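Local coordinates for protein hydrazine synthase subunit alpha (Candidatus Kuenenia stuttgartiensis, PDB 5C2V) that catalyses, within the hydrazine synthase complex, the condensation of hydroxylamine with ammonia to give hydrazine, and carries two c-type haems, at residues 31-36 / 386-391; 46-51 / 305-310; 119-124 / 207-212; 521-526 / 548-553. One frame throughout, in Å; residues are numbered along the deposited sequence.

Contact 1: 31-36 / 386-391; sequences QILFTQ and APVYVK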
loop_
_atom_site.group_PDB
_atom_site.type_symbol
_atom_site.label_atom_id
_atom_site.label_comp_id
_atom_site.label_asym_id
_atom_site.label_seq_id
_atom_site.Cartn_x
_atom_site.Cartn_y
_atom_site.Cartn_z
ATOM N N GLN D 31 -40.443 -20.893 9.433
ATOM C CA GLN D 31 -40.652 -20.212 8.151
ATOM C C GLN D 31 -39.623 -19.111 7.908
ATOM O O GLN D 31 -39.138 -18.484 8.849
ATOM C CB GLN D 31 -42.067 -19.621 8.077
ATOM C CG GLN D 31 -43.186 -20.648 7.917
ATOM C CD GLN D 31 -44.550 -20.013 7.717
ATOM O OE1 GLN D 31 -44.688 -18.790 7.722
ATOM N NE2 GLN D 31 -45.570 -20.847 7.539
ATOM N N ILE D 32 -39.290 -18.878 6.640
ATOM C CA ILE D 32 -38.322 -17.841 6.287
ATOM C C ILE D 32 -38.777 -16.997 5.096
ATOM O O ILE D 32 -39.474 -17.480 4.206
ATOM C CB ILE D 32 -36.934 -18.445 5.961
ATOM C CG1 ILE D 32 -37.013 -19.363 4.739
ATOM C CG2 ILE D 32 -36.367 -19.196 7.161
ATOM C CD1 ILE D 32 -35.674 -19.914 4.304
ATOM N N LEU D 33 -38.377 -15.729 5.093
ATOM C CA LEU D 33 -38.628 -14.838 3.965
ATOM C C LEU D 33 -37.333 -14.597 3.202
ATOM O O LEU D 33 -36.283 -14.408 3.815
ATOM C CB LEU D 33 -39.205 -13.502 4.440
ATOM C CG LEU D 33 -40.631 -13.457 4.987
ATOM C CD1 LEU D 33 -40.874 -12.139 5.703
ATOM C CD2 LEU D 33 -41.630 -13.637 3.860
ATOM N N PHE D 34 -37.394 -14.600 1.874
ATOM C CA PHE D 34 -36.200 -14.264 1.099
ATOM C C PHE D 34 -36.510 -13.727 -0.295
ATOM O O PHE D 34 -37.617 -13.884 -0.810
ATOM C CB PHE D 34 -35.263 -15.476 0.996
ATOM C CG PHE D 34 -35.860 -16.662 0.293
ATOM C CD1 PHE D 34 -35.686 -16.836 -1.071
ATOM C CD2 PHE D 34 -36.572 -17.617 1.000
ATOM C CE1 PHE D 34 -36.224 -17.932 -1.718
ATOM C CE2 PHE D 34 -37.114 -18.714 0.357
ATOM C CZ PHE D 34 -36.940 -18.872 -1.004
ATOM N N THR D 35 -35.509 -13.084 -0.888
ATOM C CA THR D 35 -35.638 -12.459 -2.197
ATOM C C THR D 35 -35.126 -13.365 -3.313
ATOM O O THR D 35 -34.044 -13.950 -3.212
ATOM C CB THR D 35 -34.871 -11.120 -2.254
ATOM O OG1 THR D 35 -35.300 -10.271 -1.182
ATOM C CG2 THR D 35 -35.110 -10.416 -3.582
ATOM N N GLN D 36 -35.921 -13.474 -4.372
ATOM C CA GLN D 36 -35.519 -14.179 -5.581
ATOM C C GLN D 36 -35.352 -13.190 -6.728
ATOM O O GLN D 36 -36.275 -12.438 -7.049
ATOM C CB GLN D 36 -36.542 -15.250 -5.956
ATOM C CG GLN D 36 -36.607 -16.419 -4.992
ATOM C CD GLN D 36 -37.601 -17.476 -5.432
ATOM O OE1 GLN D 36 -38.601 -17.170 -6.080
ATOM N NE2 GLN D 36 -37.325 -18.728 -5.086
ATOM N N ALA D 386 -34.383 -13.899 5.408
ATOM C CA ALA D 386 -34.833 -13.243 6.629
ATOM C C ALA D 386 -35.845 -14.120 7.359
ATOM O O ALA D 386 -37.048 -14.000 7.132
ATOM C CB ALA D 386 -35.432 -11.881 6.315
ATOM N N PRO D 387 -35.354 -15.009 8.237
ATOM C CA PRO D 387 -36.205 -15.964 8.955
ATOM C C PRO D 387 -37.198 -15.269 9.879
ATOM O O PRO D 387 -36.894 -14.197 10.404
ATOM C CB PRO D 387 -35.199 -16.792 9.758
ATOM C CG PRO D 387 -34.044 -15.875 9.957
ATOM C CD PRO D 387 -33.955 -15.071 8.691
ATOM N N VAL D 388 -38.370 -15.867 10.072
ATOM C CA VAL D 388 -39.366 -15.269 10.948
ATOM C C VAL D 388 -39.171 -15.760 12.384
ATOM O O VAL D 388 -38.943 -16.947 12.631
ATOM C CB VAL D 388 -40.816 -15.557 10.463
ATOM C CG1 VAL D 388 -40.956 -15.207 8.989
ATOM C CG2 VAL D 388 -41.220 -17.006 10.701
ATOM N N TYR D 389 -39.230 -14.812 13.317
ATOM C CA TYR D 389 -39.098 -15.077 14.746
ATOM C C TYR D 389 -39.267 -13.773 15.509
ATOM O O TYR D 389 -39.179 -12.690 14.929
ATOM C CB TYR D 389 -37.744 -15.717 15.084
ATOM C CG TYR D 389 -36.541 -14.817 14.891
ATOM C CD1 TYR D 389 -35.934 -14.690 13.648
ATOM C CD2 TYR D 389 -36.000 -14.110 15.957
ATOM C CE1 TYR D 389 -34.828 -13.875 13.472
ATOM C CE2 TYR D 389 -34.896 -13.297 15.792
ATOM C CZ TYR D 389 -34.316 -13.180 14.547
ATOM O OH TYR D 389 -33.217 -12.367 14.381
ATOM N N VAL D 390 -39.504 -13.876 16.811
ATOM C CA VAL D 390 -39.690 -12.688 17.633
ATOM C C VAL D 390 -38.344 -12.073 17.996
ATOM O O VAL D 390 -37.501 -12.717 18.620
ATOM C CB VAL D 390 -40.475 -13.006 18.917
ATOM C CG1 VAL D 390 -40.657 -11.747 19.750
ATOM C CG2 VAL D 390 -41.823 -13.622 18.572
ATOM N N LYS D 391 -38.150 -10.820 17.598
ATOM C CA LYS D 391 -36.896 -10.123 17.849
ATOM C C LYS D 391 -36.985 -9.233 19.079
ATOM O O LYS D 391 -37.946 -8.481 19.243
ATOM C CB LYS D 391 -36.498 -9.280 16.638
ATOM C CG LYS D 391 -36.148 -10.088 15.409
ATOM C CD LYS D 391 -35.833 -9.179 14.240
ATOM C CE LYS D 391 -35.449 -9.981 13.018
ATOM N NZ LYS D 391 -35.196 -9.099 11.848
#
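Ile-32 and Pro-387 face each other as a non-hydrogen-bonded antiparallel pair, their CA atoms 3.9 Å apart. The branch that does the touching is CG2 of Ile-32, 3.7 Å from CB of Pro-387, and the two side chains cross obliquely. With chi1 at 63°, CG1 of Ile-32 lies between the backbone N and the carbonyl carbon; this turns the longer branch away from the proline and leaves the short methyl to meet it. Beyond this pair, Ile-32 packs on Val-374 and the proline ring on Tyr-341. Leu-33 and Ala-386 form the neighbouring hydrogen-bonded pair, on the other face of the sheet. Their amides bond reciprocally, Leu-33 N to Ala-386 O at 3.0 Å and Ala-386 N to Leu-33 O, while CB of Leu-33 lies 3.5 Å from Ala-386 O. Further along, Val-388 N donates to Gln-31 O at 3.0 Å, with 173° at the hydrogen. The valine's CG2, set between its own N and carbonyl carbon (chi1 -50°), lies 3.8 Å from CB of Gln-31, whose extended tail runs on to a weak bond with Asp-63. Because Pro-387 falls at the non-hydrogen-bonded position, its missing N-H costs no bond to Ile-32. The chemistry is therefore backbone pairing trimmed with small apolar contacts, consistent with the velcro closure of a beta-propeller, in which a late strand completes the first blade.

Contact 2: 46-51 / 305-310; sequences YQNYPH and YMNWGV
Tyr-46 O gathers three donors of unequal quality. Gly-309 N gives the sound one, at 2.9 Å from Tyr-46 O, although the bond is bent (131° at the hydrogen) and the donor is tilted from the carbonyl plane. CA of Trp-308 adds a CA-H...O contact, 3.4 Å from Tyr-46 O, and Tyr-49 N closes a weak bond to the same oxygen within the loop. Three aromatic rings and a valine pack around this point. Tyr-46 places CG between its backbone N and carbonyl carbon (chi1 52°), a setting that carries the ring to Trp-308 and Val-310. It meets the indole as a T-shaped stack: its edge, led by CE1, stands over the face of the six-membered ring, centroids 5.5 Å apart and planes at 78°. The opposite indole face is covered by CD2 of Tyr-305, so Trp-308 is sandwiched between two tyrosines. CG2 of Val-310 lies over a face of the Tyr-46 ring in a CH-pi contact, 3.5 Å from Tyr-46 CE1. A second CH-pi contact follows at Gly-309, whose CA rests over the Tyr-49 ring, 3.6 Å from CD1 of Tyr-49; having no side chain, the glycine lets that ring lie close against the backbone. CB of Gln-47 is 3.6 Å from NE1 of Trp-308. Tyr-49 OH reaches Asp-230 on strand 228-233, and Tyr-46 also packs on Arg-355 of the second alpha subunit. The contact thus joins the loop between strands 31-37 and 58-63 to the hairpin connection of strands 297-303 and 312-317, with Arg-338 of strand 336-342 alongside.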
loop_
_atom_site.group_PDB
_atom_site.type_symbol
_atom_site.label_atom_id
_atom_site.label_comp_id
_atom_site.label_asym_id
_atom_site.label_seq_id
_atom_site.Cartn_x
_atom_site.Cartn_y
_atom_site.Cartn_z
ATOM N N TYR D 46 -25.616 -6.622 -8.643
ATOM C CA TYR D 46 -24.853 -6.454 -7.412
ATOM C C TYR D 46 -23.548 -5.696 -7.643
ATOM O O TYR D 46 -22.886 -5.282 -6.692
ATOM C CB TYR D 46 -24.561 -7.812 -6.763
ATOM C CG TYR D 46 -23.920 -8.836 -7.676
ATOM C CD1 TYR D 46 -22.573 -8.758 -8.010
ATOM C CD2 TYR D 46 -24.658 -9.898 -8.182
ATOM C CE1 TYR D 46 -21.985 -9.696 -8.837
ATOM C CE2 TYR D 46 -24.077 -10.843 -9.006
ATOM C CZ TYR D 46 -22.742 -10.737 -9.331
ATOM O OH TYR D 46 -22.160 -11.675 -10.154
ATOM N N GLN D 47 -23.179 -5.514 -8.906
ATOM C CA GLN D 47 -21.949 -4.806 -9.237
ATOM C C GLN D 47 -22.116 -3.299 -9.056
ATOM O O GLN D 47 -21.135 -2.563 -8.963
ATOM C CB GLN D 47 -21.514 -5.123 -10.669
ATOM C CG GLN D 47 -22.369 -4.477 -11.743
ATOM C CD GLN D 47 -23.674 -5.205 -11.997
ATOM O OE1 GLN D 47 -23.857 -6.346 -11.573
ATOM N NE2 GLN D 47 -24.589 -4.547 -12.702
ATOM N N ASN D 48 -23.366 -2.846 -9.024
ATOM C CA ASN D 48 -23.683 -1.434 -8.823
ATOM C C ASN D 48 -24.011 -1.075 -7.370
ATOM O O ASN D 48 -24.429 0.048 -7.086
ATOM C CB ASN D 48 -24.834 -1.018 -9.739
ATOM C CG ASN D 48 -24.381 -0.788 -11.171
ATOM O OD1 ASN D 48 -24.957 -1.330 -12.114
ATOM N ND2 ASN D 48 -23.337 0.018 -11.337
ATOM N N TYR D 49 -23.833 -2.040 -6.468
ATOM C CA TYR D 49 -24.089 -1.873 -5.033
ATOM C C TYR D 49 -23.416 -0.610 -4.491
ATOM O O TYR D 49 -22.308 -0.282 -4.910
ATOM C CB TYR D 49 -23.569 -3.105 -4.281
ATOM C CG TYR D 49 -24.422 -3.593 -3.131
ATOM C CD1 TYR D 49 -25.390 -4.568 -3.327
ATOM C CD2 TYR D 49 -24.232 -3.108 -1.843
ATOM C CE1 TYR D 49 -26.163 -5.029 -2.279
ATOM C CE2 TYR D 49 -25.002 -3.562 -0.788
ATOM C CZ TYR D 49 -25.965 -4.524 -1.012
ATOM O OH TYR D 49 -26.732 -4.979 0.034
ATOM N N PRO D 50 -24.068 0.110 -3.560
ATOM C CA PRO D 50 -25.376 -0.038 -2.910
ATOM C C PRO D 50 -26.569 0.234 -3.811
ATOM O O PRO D 50 -27.691 -0.110 -3.433
ATOM C CB PRO D 50 -25.323 0.997 -1.789
ATOM C CG PRO D 50 -24.467 2.056 -2.330
ATOM C CD PRO D 50 -23.398 1.345 -3.115
ATOM N N HIS D 51 -26.353 0.824 -4.982
ATOM C CA HIS D 51 -27.500 1.227 -5.772
ATOM C C HIS D 51 -27.885 -0.028 -6.516
ATOM O O HIS D 51 -27.293 -0.398 -7.529
ATOM C CB HIS D 51 -27.137 2.375 -6.718
ATOM C CG HIS D 51 -28.232 2.773 -7.658
ATOM N ND1 HIS D 51 -29.317 3.526 -7.264
ATOM C CD2 HIS D 51 -28.393 2.548 -8.984
ATOM C CE1 HIS D 51 -30.106 3.736 -8.302
ATOM N NE2 HIS D 51 -29.569 3.153 -9.359
ATOM N N TYR D 305 -14.233 -6.350 -5.069
ATOM C CA TYR D 305 -14.335 -5.027 -5.665
ATOM C C TYR D 305 -15.188 -4.123 -4.784
ATOM O O TYR D 305 -16.106 -4.587 -4.106
ATOM C CB TYR D 305 -14.914 -5.119 -7.077
ATOM C CG TYR D 305 -14.230 -6.159 -7.938
ATOM C CD1 TYR D 305 -13.038 -5.874 -8.592
ATOM C CD2 TYR D 305 -14.773 -7.429 -8.089
ATOM C CE1 TYR D 305 -12.408 -6.824 -9.375
ATOM C CE2 TYR D 305 -14.151 -8.385 -8.871
ATOM C CZ TYR D 305 -12.969 -8.077 -9.512
ATOM O OH TYR D 305 -12.347 -9.026 -10.290
ATOM N N MET D 306 -14.875 -2.832 -4.798
ATOM C CA MET D 306 -15.513 -1.867 -3.911
ATOM C C MET D 306 -17.011 -1.720 -4.181
ATOM O O MET D 306 -17.789 -1.434 -3.271
ATOM C CB MET D 306 -14.816 -0.509 -4.041
ATOM C CG MET D 306 -15.335 0.566 -3.103
ATOM S SD MET D 306 -14.292 2.037 -3.097
ATOM C CE MET D 306 -12.777 1.373 -2.408
ATOM N N ASN D 307 -17.412 -1.926 -5.430
ATOM C CA ASN D 307 -18.800 -1.717 -5.831
ATOM C C ASN D 307 -19.650 -2.990 -5.825
ATOM O O ASN D 307 -20.826 -2.954 -6.186
ATOM C CB ASN D 307 -18.848 -1.077 -7.220
ATOM C CG ASN D 307 -19.883 0.028 -7.317
ATOM O OD1 ASN D 307 -20.155 0.727 -6.341
ATOM N ND2 ASN D 307 -20.468 0.189 -8.498
ATOM N N TRP D 308 -19.063 -4.108 -5.409
ATOM C CA TRP D 308 -19.758 -5.394 -5.458
ATOM C C TRP D 308 -20.503 -5.725 -4.165
ATOM O O TRP D 308 -20.033 -5.427 -3.068
ATOM C CB TRP D 308 -18.776 -6.523 -5.777
ATOM C CG TRP D 308 -18.543 -6.723 -7.241
ATOM C CD1 TRP D 308 -18.633 -5.780 -8.224
ATOM C CD2 TRP D 308 -18.198 -7.951 -7.895
ATOM N NE1 TRP D 308 -18.355 -6.342 -9.446
ATOM C CE2 TRP D 308 -18.087 -7.675 -9.272
ATOM C CE3 TRP D 308 -17.969 -9.256 -7.448
ATOM C CZ2 TRP D 308 -17.756 -8.654 -10.206
ATOM C CZ3 TRP D 308 -17.642 -10.228 -8.377
ATOM C CH2 TRP D 308 -17.539 -9.922 -9.739
ATOM N N GLY D 309 -21.670 -6.348 -4.313
ATOM C CA GLY D 309 -22.482 -6.749 -3.178
ATOM C C GLY D 309 -22.337 -8.223 -2.847
ATOM O O GLY D 309 -22.970 -8.726 -1.918
ATOM N N VAL D 310 -21.506 -8.918 -3.616
ATOM C CA VAL D 310 -21.199 -10.318 -3.346
ATOM C C VAL D 310 -19.697 -10.474 -3.130
ATOM O O VAL D 310 -18.915 -9.626 -3.555
ATOM C CB VAL D 310 -21.664 -11.242 -4.488
ATOM C CG1 VAL D 310 -23.151 -11.053 -4.751
ATOM C CG2 VAL D 310 -20.860 -10.980 -5.749
#

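Contact 3: 119-124 / 207-212; sequences TDLKGT and SGIEFP
Phe-211 lays one face of its ring on the backbone bend at Asp-120, and most of the contact follows from that orientation. CB of Asp-120 stands almost squarely above the ring, 3.9 Å from its centroid and 11° off the normal, a CH-pi contact. On the same face, but displaced toward the rim, is Asp-120 N, with CE2 of Phe-211 its nearest ring atom. CZ of Phe-211 lies 4.1 Å from CB of Leu-121, and CE2 of Phe-211 is 3.8 Å from CA of Thr-119, so three consecutive residues follow the ring. Phe-211 reaches them with CG anti to its carbonyl carbon (chi1 -66°). Leu-121 continues the apolar surface: its CD1 is 4.4 Å from CD1 of Ile-209, a looser meeting of methyl groups near the protein surface. The polar ends turn elsewhere. Thr-119 OG1 bonds to Ile-105 N, and Asp-120 OD2 has a weak bond with His-213, just past the strand. Phe-211 itself also packs on Thr-216 and Ile-218 of strand 216-220. Between the loop leading into strand 124-131 and the short strand 209-211, then, the joint is held by dispersion and ring-to-peptide packing rather than by directional polar bonds.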
loop_
_atom_site.group_PDB
_atom_site.type_symbol
_atom_site.label_atom_id
_atom_site.label_comp_id
_atom_site.label_asym_id
_atom_site.label_seq_id
_atom_site.Cartn_x
_atom_site.Cartn_y
_atom_site.Cartn_z
ATOM N N THR D 119 -42.952 5.417 1.608
ATOM C CA THR D 119 -42.196 6.530 1.026
ATOM C C THR D 119 -42.667 6.946 -0.366
ATOM O O THR D 119 -42.837 6.111 -1.249
ATOM C CB THR D 119 -40.691 6.197 0.933
ATOM O OG1 THR D 119 -40.516 4.933 0.279
ATOM C CG2 THR D 119 -40.070 6.133 2.315
ATOM N N ASP D 120 -42.913 8.241 -0.540
ATOM C CA ASP D 120 -43.167 8.819 -1.860
ATOM C C ASP D 120 -41.938 9.499 -2.478
ATOM O O ASP D 120 -42.056 10.156 -3.513
ATOM C CB ASP D 120 -44.328 9.812 -1.808
ATOM C CG ASP D 120 -45.091 9.871 -3.120
ATOM O OD1 ASP D 120 -45.054 8.872 -3.870
ATOM O OD2 ASP D 120 -45.722 10.910 -3.405
ATOM N N LEU D 121 -40.776 9.343 -1.844
ATOM C CA LEU D 121 -39.575 10.129 -2.159
ATOM C C LEU D 121 -39.244 10.186 -3.648
ATOM O O LEU D 121 -39.458 9.221 -4.380
ATOM C CB LEU D 121 -38.361 9.559 -1.409
ATOM C CG LEU D 121 -36.997 10.207 -1.689
ATOM C CD1 LEU D 121 -36.920 11.607 -1.097
ATOM C CD2 LEU D 121 -35.834 9.344 -1.209
ATOM N N LYS D 122 -38.726 11.330 -4.089
ATOM C CA LYS D 122 -38.320 11.482 -5.473
ATOM C C LYS D 122 -36.878 11.006 -5.511
ATOM O O LYS D 122 -35.959 11.719 -5.106
ATOM C CB LYS D 122 -38.447 12.951 -5.898
ATOM C CG LYS D 122 -38.373 13.255 -7.383
ATOM C CD LYS D 122 -38.370 14.770 -7.598
ATOM C CE LYS D 122 -39.477 15.448 -6.793
ATOM N NZ LYS D 122 -39.453 16.935 -6.908
ATOM N N GLY D 123 -36.688 9.791 -6.013
ATOM C CA GLY D 123 -35.420 9.107 -5.841
ATOM C C GLY D 123 -35.609 7.615 -5.625
ATOM O O GLY D 123 -36.670 7.060 -5.913
ATOM N N THR D 124 -34.571 6.972 -5.094
ATOM C CA THR D 124 -34.587 5.541 -4.802
ATOM C C THR D 124 -34.499 5.264 -3.297
ATOM O O THR D 124 -33.810 5.980 -2.569
ATOM C CB THR D 124 -33.422 4.823 -5.511
ATOM O OG1 THR D 124 -33.351 5.258 -6.874
ATOM C CG2 THR D 124 -33.602 3.313 -5.466
ATOM N N SER D 207 -39.699 17.251 11.574
ATOM C CA SER D 207 -39.439 18.181 10.486
ATOM C C SER D 207 -38.486 17.524 9.496
ATOM O O SER D 207 -37.572 16.797 9.887
ATOM C CB SER D 207 -38.864 19.495 11.008
ATOM O OG SER D 207 -38.741 20.445 9.963
ATOM N N GLY D 208 -38.710 17.781 8.214
ATOM C CA GLY D 208 -38.099 16.996 7.160
ATOM C C GLY D 208 -39.009 17.082 5.956
ATOM O O GLY D 208 -39.678 18.095 5.752
ATOM N N ILE D 209 -39.003 16.045 5.128
ATOM C CA ILE D 209 -39.988 15.952 4.057
ATOM C C ILE D 209 -41.219 15.189 4.550
ATOM O O ILE D 209 -41.104 14.083 5.082
ATOM C CB ILE D 209 -39.409 15.269 2.809
ATOM C CG1 ILE D 209 -38.129 15.979 2.364
ATOM C CG2 ILE D 209 -40.432 15.253 1.684
ATOM C CD1 ILE D 209 -37.384 15.264 1.259
ATOM N N GLU D 210 -42.393 15.793 4.383
ATOM C CA GLU D 210 -43.640 15.184 4.843
ATOM C C GLU D 210 -44.373 14.440 3.732
ATOM O O GLU D 210 -44.451 14.911 2.598
ATOM C CB GLU D 210 -44.569 16.244 5.443
ATOM C CG GLU D 210 -44.322 16.547 6.912
ATOM C CD GLU D 210 -45.406 17.425 7.513
ATOM O OE1 GLU D 210 -45.456 18.627 7.177
ATOM O OE2 GLU D 210 -46.211 16.910 8.318
ATOM N N PHE D 211 -44.914 13.277 4.081
ATOM C CA PHE D 211 -45.749 12.492 3.178
ATOM C C PHE D 211 -47.142 12.330 3.784
ATOM O O PHE D 211 -47.431 11.317 4.428
ATOM C CB PHE D 211 -45.124 11.123 2.904
ATOM C CG PHE D 211 -43.831 11.184 2.138
ATOM C CD1 PHE D 211 -43.582 12.217 1.249
ATOM C CD2 PHE D 211 -42.866 10.205 2.308
ATOM C CE1 PHE D 211 -42.393 12.273 0.546
ATOM C CE2 PHE D 211 -41.675 10.256 1.607
ATOM C CZ PHE D 211 -41.440 11.291 0.725
ATOM N N PRO D 212 -48.003 13.343 3.592
ATOM C CA PRO D 212 -49.343 13.414 4.186
ATOM C C PRO D 212 -50.279 12.301 3.726
ATOM O O PRO D 212 -50.986 11.719 4.550
ATOM C CB PRO D 212 -49.868 14.777 3.714
ATOM C CG PRO D 212 -48.655 15.543 3.295
ATOM C CD PRO D 212 -47.713 14.520 2.758
#

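Contact 4: 521-526 / 548-553; sequences QLSDVP and LRPYHG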
loop_
_atom_site.group_PDB
_atom_site.type_symbol
_atom_site.label_atom_id
_atom_site.label_comp_id
_atom_site.label_asym_id
_atom_site.label_seq_id
_atom_site.Cartn_x
_atom_site.Cartn_y
_atom_site.Cartn_z
ATOM N N GLN D 521 -21.310 26.711 13.472
ATOM C CA GLN D 521 -21.315 26.656 12.017
ATOM C C GLN D 521 -22.594 26.033 11.474
ATOM O O GLN D 521 -23.490 25.673 12.233
ATOM C CB GLN D 521 -20.112 25.862 11.518
ATOM C CG GLN D 521 -20.154 24.404 11.932
ATOM C CD GLN D 521 -19.120 23.568 11.217
ATOM O OE1 GLN D 521 -17.932 23.886 11.225
ATOM N NE2 GLN D 521 -19.569 22.495 10.581
ATOM N N LEU D 522 -22.654 25.893 10.153
ATOM C CA LEU D 522 -23.804 25.302 9.478
ATOM C C LEU D 522 -24.042 23.861 9.919
ATOM O O LEU D 522 -23.111 23.158 10.313
ATOM C CB LEU D 522 -23.613 25.350 7.961
ATOM C CG LEU D 522 -23.569 26.715 7.277
ATOM C CD1 LEU D 522 -22.872 26.607 5.931
ATOM C CD2 LEU D 522 -24.975 27.260 7.102
ATOM N N SER D 523 -25.297 23.430 9.850
ATOM C CA SER D 523 -25.656 22.064 10.207
ATOM C C SER D 523 -26.417 21.409 9.059
ATOM O O SER D 523 -26.880 22.095 8.146
ATOM C CB SER D 523 -26.491 22.039 11.488
ATOM O OG SER D 523 -27.757 22.640 11.289
ATOM N N ASP D 524 -26.525 20.084 9.109
ATOM C CA ASP D 524 -27.145 19.290 8.046
ATOM C C ASP D 524 -26.425 19.459 6.709
ATOM O O ASP D 524 -27.023 19.286 5.647
ATOM C CB ASP D 524 -28.627 19.648 7.890
ATOM C CG ASP D 524 -29.473 19.160 9.051
ATOM O OD1 ASP D 524 -29.110 18.136 9.666
ATOM O OD2 ASP D 524 -30.507 19.797 9.341
ATOM N N VAL D 525 -25.141 19.799 6.766
ATOM C CA VAL D 525 -24.319 19.914 5.565
ATOM C C VAL D 525 -22.977 19.215 5.775
ATOM O O VAL D 525 -22.424 19.239 6.876
ATOM C CB VAL D 525 -24.079 21.392 5.172
ATOM C CG1 VAL D 525 -25.389 22.064 4.783
ATOM C CG2 VAL D 525 -23.402 22.149 6.302
ATOM N N PRO D 526 -22.453 18.569 4.720
ATOM C CA PRO D 526 -21.163 17.876 4.825
ATOM C C PRO D 526 -19.989 18.848 4.938
ATOM O O PRO D 526 -19.955 19.851 4.225
ATOM C CB PRO D 526 -21.092 17.077 3.521
ATOM C CG PRO D 526 -21.924 17.860 2.562
ATOM C CD PRO D 526 -23.047 18.434 3.378
ATOM N N LEU D 548 -23.335 17.919 11.365
ATOM C CA LEU D 548 -23.971 18.223 12.638
ATOM C C LEU D 548 -25.477 18.346 12.464
ATOM O O LEU D 548 -25.949 18.966 11.514
ATOM C CB LEU D 548 -23.407 19.518 13.230
ATOM C CG LEU D 548 -21.930 19.544 13.626
ATOM C CD1 LEU D 548 -21.502 20.960 13.983
ATOM C CD2 LEU D 548 -21.666 18.595 14.785
ATOM N N ARG D 549 -26.231 17.740 13.372
ATOM C CA ARG D 549 -27.667 17.969 13.417
ATOM C C ARG D 549 -27.902 19.350 14.025
ATOM O O ARG D 549 -27.020 19.878 14.702
ATOM C CB ARG D 549 -28.378 16.875 14.222
ATOM C CG ARG D 549 -28.249 15.469 13.641
ATOM C CD ARG D 549 -28.415 15.452 12.123
ATOM N NE ARG D 549 -29.650 16.095 11.677
ATOM C CZ ARG D 549 -30.818 15.474 11.548
ATOM N NH1 ARG D 549 -30.924 14.184 11.837
ATOM N NH2 ARG D 549 -31.882 16.145 11.133
ATOM N N PRO D 550 -29.074 19.954 13.761
ATOM C CA PRO D 550 -29.391 21.275 14.319
ATOM C C PRO D 550 -29.215 21.347 15.836
ATOM O O PRO D 550 -29.611 20.416 16.539
ATOM C CB PRO D 550 -30.857 21.468 13.934
ATOM C CG PRO D 550 -31.004 20.697 12.673
ATOM C CD PRO D 550 -30.114 19.493 12.823
ATOM N N TYR D 551 -28.584 22.423 16.309
ATOM C CA TYR D 551 -28.387 22.697 17.738
ATOM C C TYR D 551 -27.422 21.712 18.408
ATOM O O TYR D 551 -26.962 21.941 19.527
ATOM C CB TYR D 551 -29.736 22.701 18.474
ATOM C CG TYR D 551 -29.623 22.855 19.972
ATOM C CD1 TYR D 551 -29.297 24.079 20.541
ATOM C CD2 TYR D 551 -29.835 21.774 20.818
ATOM C CE1 TYR D 551 -29.189 24.223 21.912
ATOM C CE2 TYR D 551 -29.729 21.908 22.188
ATOM C CZ TYR D 551 -29.406 23.134 22.730
ATOM O OH TYR D 551 -29.301 23.272 24.096
ATOM N N HIS D 552 -27.094 20.631 17.713
ATOM C CA HIS D 552 -26.150 19.654 18.233
ATOM C C HIS D 552 -24.741 20.217 18.264
ATOM O O HIS D 552 -24.442 21.221 17.616
ATOM C CB HIS D 552 -26.175 18.373 17.400
ATOM C CG HIS D 552 -27.301 17.451 17.748
ATOM N ND1 HIS D 552 -28.625 17.812 17.622
ATOM C CD2 HIS D 552 -27.300 16.184 18.225
ATOM C CE1 HIS D 552 -29.391 16.805 18.002
ATOM N NE2 HIS D 552 -28.611 15.805 18.373
ATOM N N GLY D 553 -23.878 19.563 19.028
ATOM C CA GLY D 553 -22.479 19.925 19.047
ATOM C C GLY D 553 -21.648 18.693 19.314
ATOM O O GLY D 553 -22.112 17.756 19.963
HETATM O O HOH W 1 -23.050 19.779 9.642
#
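Asp-524 is tied to 548-553 at both its backbone and its side chain. Its N donates to Leu-548 O at 2.7 Å, nearly straight at 163°. Its OD1 receives NE of Arg-549 at 2.9 Å through the syn lone pair, forming a salt bridge. That bridge is skewed: the oxygen lies 32° out of the guanidinium plane, and the carboxylate and guanidinium planes are 53° apart. The arginine chain, bent at chi2 and chi3, curls back from a CB that points away. Its remaining nitrogens hold Asp-265 O and Asp-219, the latter by a second salt bridge, so several acceptors fix the guanidinium, and the flanking carboxylates probably favour its charge. A water accepts from Leu-548 N and donates to Val-525 O at 2.9 Å, bridging the backbones. Next comes Pro-550, whose CG is 3.5 Å from OD2 of Asp-524, the side chains roughly at right angles. CB of Ser-523 lies against Leu-548 O, while OG of Ser-523 bonds to Ser-427 OG. Leu-548 CD1 lies 4.2 Å from NE2 of Gln-521, whose OE1 takes Trp-431 NE1. Residues 549-552 form a type II beta turn, braced by a bond of 3.0 Å from His-552 ND1 to Pro-550 O. This turn leads into strand 553-556, ending at haem-bound Cys-556; the side chain of Leu-548 is about 8 Å from the bound haem, placing the contact near the middle domain's pentacoordinated c-type haem, just before its attachment site.

Overall arrangement
Contacts 1, 2 and 4 are buried, while contact 3 is only partly so. Contact 1 is strand pairing within one sheet, and its chemistry is mainly backbone. Contact 2, nested in the chain loop that contact 1 closes, joins two connecting loops through aromatic stacking beside the second alpha subunit. The loop 46-51 meets contact 3 where His-51 packs on Thr-124. Contact 3 relies on one phenylalanine face; contact 4, in the middle domain near the haem, relies on charge and a bridging water. Both lean on strand 216-220, through Ile-218 against Phe-211 and Asp-219 beside Arg-549, although their nearest atoms stay about 6 Å apart.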